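Local coordinates for selenium-binding protein (Sulfolobus tokodaii, PDB 2ECE) that is of uncertain function but may bind selenium, at residues K124-Y137 / S173-G185. Numbering follows the deposited sequence.
Sequences KVIEPEEVKKVSGY and SFEPLGKWEIDRG
Tyr137, Lys179, Glu181 and Arg184 form the polar end of a contact between two successive antiparallel sheets, in which helix 128-135, the link from one sheet to the next, lies against edge strand 176-179, crossing it at -46°. The phenol oxygen is gripped by two side chains of 173-185: Tyr137 OH donates to Glu181 OE1 over 2.7 Å, meeting it from above the carboxylate plane, while Arg184 NH2 donates to Tyr137 OH over 2.8 Å from within the guanidinium plane. Ring and guanidinium planes stand 88° apart. Glu181 is itself steadied through OE2 by the backbone N of Ile166. Lys179 crosses the ring at about a right angle; a bend at its last torsion (chi4 60°) brings NZ over the face, 4.8 Å from the ring centroid, a cation-pi contact, and gives Ser135 O at the helix C-terminus a 2.7 Å bond from the same NZ. A phenylalanine in place of Tyr137 would probably leave Glu181 OE1 and Arg184 NH2 without the hydroxyl that joins them. The two sheets are neighbouring blades of the beta-propeller, with strand 121-126 the last of one and strand 176-179 the last of the next. Close to the middle, where Ser135 CA and Gly178 CA come within 4.1 Å, a water donates to both Val134 O and Leu177 O. Pro176 supplies the apolar part: its CG meets Ile126 CG2 tip to tip at 3.7 Å, and its CB packs against Val134. Farther along, the extended chain of Lys124 carries NZ to Ser173 O, 2.8 Å away in the carbonyl plane, and into a weakly hydrogen-bonded salt bridge with Glu175 OE2.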
loop_
_atom_site.group_PDB
_atom_site.type_symbol
_atom_site.label_atom_id
_atom_site.label_comp_id
_atom_site.label_asym_id
_atom_site.label_seq_id
_atom_site.Cartn_x
_atom_site.Cartn_y
_atom_site.Cartn_z
ATOM N N LYS A 124 1.773 17.214 15.663
ATOM C CA LYS A 124 1.075 18.181 14.816
ATOM C C LYS A 124 -0.076 17.537 14.052
ATOM O O LYS A 124 0.018 16.391 13.603
ATOM C CB LYS A 124 2.043 18.827 13.819
ATOM C CG LYS A 124 1.393 19.890 12.920
ATOM C CD LYS A 124 2.439 20.727 12.187
ATOM C CE LYS A 124 1.812 21.942 11.512
ATOM N NZ LYS A 124 2.833 22.950 11.112
ATOM N N VAL A 125 -1.173 18.274 13.925
ATOM C CA VAL A 125 -2.335 17.790 13.203
ATOM C C VAL A 125 -2.743 18.811 12.153
ATOM O O VAL A 125 -2.850 20.002 12.447
ATOM C CB VAL A 125 -3.545 17.568 14.134
ATOM C CG1 VAL A 125 -4.758 17.132 13.317
ATOM C CG2 VAL A 125 -3.216 16.515 15.191
ATOM N N ILE A 126 -2.944 18.347 10.926
ATOM C CA ILE A 126 -3.395 19.219 9.854
ATOM C C ILE A 126 -4.849 18.810 9.711
ATOM O O ILE A 126 -5.141 17.705 9.255
ATOM C CB ILE A 126 -2.655 18.935 8.540
ATOM C CG1 ILE A 126 -1.150 19.077 8.750
ATOM C CG2 ILE A 126 -3.124 19.904 7.463
ATOM C CD1 ILE A 126 -0.340 18.623 7.576
ATOM N N GLU A 127 -5.762 19.682 10.131
ATOM C CA GLU A 127 -7.183 19.377 10.073
ATOM C C GLU A 127 -7.710 19.229 8.646
ATOM O O GLU A 127 -7.186 19.827 7.704
ATOM C CB GLU A 127 -7.985 20.455 10.823
ATOM C CG GLU A 127 -7.713 20.522 12.335
ATOM C CD GLU A 127 -8.116 19.251 13.079
ATOM O OE1 GLU A 127 -8.928 18.469 12.546
ATOM O OE2 GLU A 127 -7.634 19.037 14.213
ATOM N N PRO A 128 -8.757 18.413 8.475
ATOM C CA PRO A 128 -9.409 18.131 7.191
ATOM C C PRO A 128 -9.753 19.363 6.358
ATOM O O PRO A 128 -9.566 19.372 5.144
ATOM C CB PRO A 128 -10.659 17.364 7.612
ATOM C CG PRO A 128 -10.173 16.603 8.808
ATOM C CD PRO A 128 -9.420 17.670 9.563
ATOM N N GLU A 129 -10.261 20.406 7.006
ATOM C CA GLU A 129 -10.640 21.598 6.266
ATOM C C GLU A 129 -9.460 22.398 5.737
ATOM O O GLU A 129 -9.585 23.096 4.727
ATOM C CB GLU A 129 -11.586 22.442 7.120
ATOM C CG GLU A 129 -12.809 21.614 7.497
ATOM C CD GLU A 129 -13.340 20.835 6.286
ATOM O OE1 GLU A 129 -14.058 19.811 6.430
ATOM O OE2 GLU A 129 -13.037 21.268 5.160
ATOM N N GLU A 130 -8.309 22.291 6.396
ATOM C CA GLU A 130 -7.124 22.997 5.922
ATOM C C GLU A 130 -6.605 22.228 4.713
ATOM O O GLU A 130 -6.129 22.818 3.744
ATOM C CB GLU A 130 -6.033 23.044 6.995
ATOM C CG GLU A 130 -4.773 23.788 6.556
ATOM C CD GLU A 130 -4.972 25.302 6.453
ATOM O OE1 GLU A 130 -4.005 26.011 6.088
ATOM O OE2 GLU A 130 -6.090 25.786 6.740
ATOM N N VAL A 131 -6.683 20.901 4.780
ATOM C CA VAL A 131 -6.232 20.084 3.663
ATOM C C VAL A 131 -7.092 20.362 2.434
ATOM O O VAL A 131 -6.572 20.594 1.344
ATOM C CB VAL A 131 -6.293 18.580 4.001
ATOM C CG1 VAL A 131 -6.185 17.751 2.724
ATOM C CG2 VAL A 131 -5.146 18.221 4.952
ATOM N N LYS A 132 -8.407 20.352 2.616
ATOM C CA LYS A 132 -9.326 20.595 1.507
ATOM C C LYS A 132 -9.222 22.014 0.958
ATOM O O LYS A 132 -9.295 22.226 -0.256
ATOM C CB LYS A 132 -10.767 20.332 1.941
ATOM C CG LYS A 132 -11.044 18.908 2.374
ATOM C CD LYS A 132 -12.481 18.782 2.871
ATOM C CE LYS A 132 -12.692 17.473 3.607
ATOM N NZ LYS A 132 -14.051 17.385 4.203
ATOM N N LYS A 133 -9.044 22.982 1.853
ATOM C CA LYS A 133 -8.940 24.384 1.450
ATOM C C LYS A 133 -7.723 24.661 0.569
ATOM O O LYS A 133 -7.832 25.312 -0.472
ATOM C CB LYS A 133 -8.885 25.284 2.686
ATOM C CG LYS A 133 -8.637 26.754 2.366
ATOM C CD LYS A 133 -8.628 27.621 3.622
ATOM C CE LYS A 133 -7.215 27.959 4.064
ATOM N NZ LYS A 133 -7.204 29.023 5.111
ATOM N N VAL A 134 -6.569 24.155 0.987
ATOM C CA VAL A 134 -5.322 24.366 0.262
ATOM C C VAL A 134 -5.137 23.529 -1.003
ATOM O O VAL A 134 -4.705 24.047 -2.029
ATOM C CB VAL A 134 -4.106 24.105 1.182
ATOM C CG1 VAL A 134 -2.809 24.369 0.432
ATOM C CG2 VAL A 134 -4.195 24.981 2.421
ATOM N N SER A 135 -5.458 22.240 -0.932
ATOM C CA SER A 135 -5.269 21.346 -2.074
ATOM C C SER A 135 -6.510 21.092 -2.923
ATOM O O SER A 135 -6.390 20.753 -4.099
ATOM C CB SER A 135 -4.741 19.993 -1.595
ATOM O OG SER A 135 -5.770 19.267 -0.947
ATOM N N GLY A 136 -7.693 21.229 -2.330
ATOM C CA GLY A 136 -8.921 20.975 -3.067
ATOM C C GLY A 136 -9.197 19.481 -3.201
ATOM O O GLY A 136 -10.044 19.066 -3.994
ATOM N N TYR A 137 -8.472 18.672 -2.426
ATOM C CA TYR A 137 -8.629 17.217 -2.440
ATOM C C TYR A 137 -9.114 16.671 -1.098
ATOM O O TYR A 137 -8.928 17.300 -0.048
ATOM C CB TYR A 137 -7.294 16.527 -2.762
ATOM C CG TYR A 137 -6.768 16.715 -4.165
ATOM C CD1 TYR A 137 -7.603 16.567 -5.272
ATOM C CD2 TYR A 137 -5.412 16.970 -4.392
ATOM C CE1 TYR A 137 -7.101 16.664 -6.572
ATOM C CE2 TYR A 137 -4.901 17.068 -5.687
ATOM C CZ TYR A 137 -5.753 16.912 -6.770
ATOM O OH TYR A 137 -5.255 16.979 -8.048
ATOM N N SER A 173 7.565 22.579 7.538
ATOM C CA SER A 173 6.404 22.934 8.342
ATOM C C SER A 173 5.358 21.832 8.330
ATOM O O SER A 173 4.503 21.766 9.216
ATOM C CB SER A 173 5.782 24.225 7.817
ATOM O OG SER A 173 5.291 24.044 6.500
ATOM N N PHE A 174 5.440 20.966 7.322
ATOM C CA PHE A 174 4.494 19.871 7.158
ATOM C C PHE A 174 3.129 20.429 6.777
ATOM O O PHE A 174 2.126 19.721 6.830
ATOM C CB PHE A 174 4.369 19.052 8.447
ATOM C CG PHE A 174 5.641 18.365 8.855
ATOM C CD1 PHE A 174 6.172 18.554 10.124
ATOM C CD2 PHE A 174 6.318 17.540 7.962
ATOM C CE1 PHE A 174 7.362 17.932 10.498
ATOM C CE2 PHE A 174 7.506 16.915 8.326
ATOM C CZ PHE A 174 8.028 17.111 9.594
ATOM N N GLU A 175 3.095 21.702 6.398
ATOM C CA GLU A 175 1.847 22.355 6.011
ATOM C C GLU A 175 1.554 22.044 4.548
ATOM O O GLU A 175 2.473 21.913 3.744
ATOM C CB GLU A 175 1.961 23.871 6.204
ATOM C CG GLU A 175 2.182 24.310 7.649
ATOM C CD GLU A 175 0.898 24.364 8.464
ATOM O OE1 GLU A 175 -0.133 23.818 8.012
ATOM O OE2 GLU A 175 0.926 24.950 9.568
ATOM N N PRO A 176 0.268 21.931 4.184
ATOM C CA PRO A 176 -0.102 21.634 2.797
ATOM C C PRO A 176 0.349 22.752 1.876
ATOM O O PRO A 176 0.196 23.926 2.206
ATOM C CB PRO A 176 -1.627 21.559 2.844
ATOM C CG PRO A 176 -1.954 21.377 4.295
ATOM C CD PRO A 176 -0.932 22.223 4.981
ATOM N N LEU A 177 0.912 22.397 0.728
ATOM C CA LEU A 177 1.325 23.402 -0.236
ATOM C C LEU A 177 0.194 23.551 -1.248
ATOM O O LEU A 177 -0.249 24.658 -1.540
ATOM C CB LEU A 177 2.616 22.977 -0.930
ATOM C CG LEU A 177 3.826 22.945 0.010
ATOM C CD1 LEU A 177 4.954 22.157 -0.632
ATOM C CD2 LEU A 177 4.262 24.376 0.336
ATOM N N GLY A 178 -0.288 22.422 -1.762
ATOM C CA GLY A 178 -1.371 22.455 -2.729
ATOM C C GLY A 178 -1.284 21.296 -3.702
ATOM O O GLY A 178 -0.553 20.335 -3.459
ATOM N N LYS A 179 -2.029 21.391 -4.800
ATOM C CA LYS A 179 -2.037 20.359 -5.830
ATOM C C LYS A 179 -0.686 20.239 -6.510
ATOM O O LYS A 179 -0.007 21.238 -6.747
ATOM C CB LYS A 179 -3.080 20.669 -6.911
ATOM C CG LYS A 179 -4.524 20.401 -6.546
ATOM C CD LYS A 179 -5.387 20.429 -7.809
ATOM C CE LYS A 179 -6.858 20.256 -7.487
ATOM N NZ LYS A 179 -7.311 21.350 -6.585
ATOM N N TRP A 180 -0.299 19.014 -6.833
ATOM C CA TRP A 180 0.964 18.789 -7.522
ATOM C C TRP A 180 0.795 18.982 -9.028
ATOM O O TRP A 180 1.706 19.460 -9.706
ATOM C CB TRP A 180 1.463 17.370 -7.265
ATOM C CG TRP A 180 2.609 16.979 -8.139
ATOM C CD1 TRP A 180 3.906 17.396 -8.034
ATOM C CD2 TRP A 180 2.556 16.111 -9.276
ATOM N NE1 TRP A 180 4.665 16.835 -9.036
ATOM C CE2 TRP A 180 3.861 16.040 -9.810
ATOM C CE3 TRP A 180 1.529 15.379 -9.893
ATOM C CZ2 TRP A 180 4.171 15.270 -10.940
ATOM C CZ3 TRP A 180 1.837 14.613 -11.018
ATOM C CH2 TRP A 180 3.148 14.564 -11.525
ATOM N N GLU A 181 -0.376 18.614 -9.540
ATOM C CA GLU A 181 -0.661 18.703 -10.971
ATOM C C GLU A 181 -0.736 20.111 -11.541
ATOM O O GLU A 181 -1.417 20.980 -10.994
ATOM C CB GLU A 181 -1.980 17.996 -11.310
ATOM C CG GLU A 181 -2.082 16.527 -10.907
ATOM C CD GLU A 181 -2.422 16.353 -9.439
ATOM O OE1 GLU A 181 -2.715 17.369 -8.770
ATOM O OE2 GLU A 181 -2.405 15.203 -8.956
ATOM N N ILE A 182 -0.040 20.319 -12.655
ATOM C CA ILE A 182 -0.068 21.598 -13.355
ATOM C C ILE A 182 -0.923 21.373 -14.607
ATOM O O ILE A 182 -1.733 22.221 -14.980
ATOM C CB ILE A 182 1.358 22.068 -13.754
ATOM C CG1 ILE A 182 2.091 22.614 -12.522
ATOM C CG2 ILE A 182 1.279 23.167 -14.817
ATOM C CD1 ILE A 182 1.432 23.858 -11.927
ATOM N N ASP A 183 -0.751 20.207 -15.229
ATOM C CA ASP A 183 -1.498 19.833 -16.434
ATOM C C ASP A 183 -1.825 18.344 -16.345
ATOM O O ASP A 183 -0.990 17.506 -16.676
ATOM C CB ASP A 183 -0.656 20.097 -17.689
ATOM C CG ASP A 183 -1.393 19.743 -18.973
ATOM O OD1 ASP A 183 -2.444 19.069 -18.903
ATOM O OD2 ASP A 183 -0.914 20.134 -20.058
ATOM N N ARG A 184 -3.047 18.022 -15.926
ATOM C CA ARG A 184 -3.454 16.626 -15.747
ATOM C C ARG A 184 -4.040 15.931 -16.971
ATOM O O ARG A 184 -4.434 14.771 -16.883
ATOM C CB ARG A 184 -4.468 16.523 -14.602
ATOM C CG ARG A 184 -5.854 17.093 -14.912
ATOM C CD ARG A 184 -6.549 17.502 -13.621
ATOM N NE ARG A 184 -6.313 16.504 -12.595
ATOM C CZ ARG A 184 -6.214 16.755 -11.296
ATOM N NH1 ARG A 184 -6.336 17.992 -10.824
ATOM N NH2 ARG A 184 -5.958 15.754 -10.471
ATOM N N GLY A 185 -4.103 16.625 -18.103
ATOM C CA GLY A 185 -4.674 16.003 -19.284
ATOM C C GLY A 185 -6.062 15.499 -18.930
ATOM O O GLY A 185 -6.834 16.228 -18.309
HETATM O O HOH W 1 -2.610 25.875 -2.580
HETATM O O HOH W 2 -9.884 20.202 -6.493
#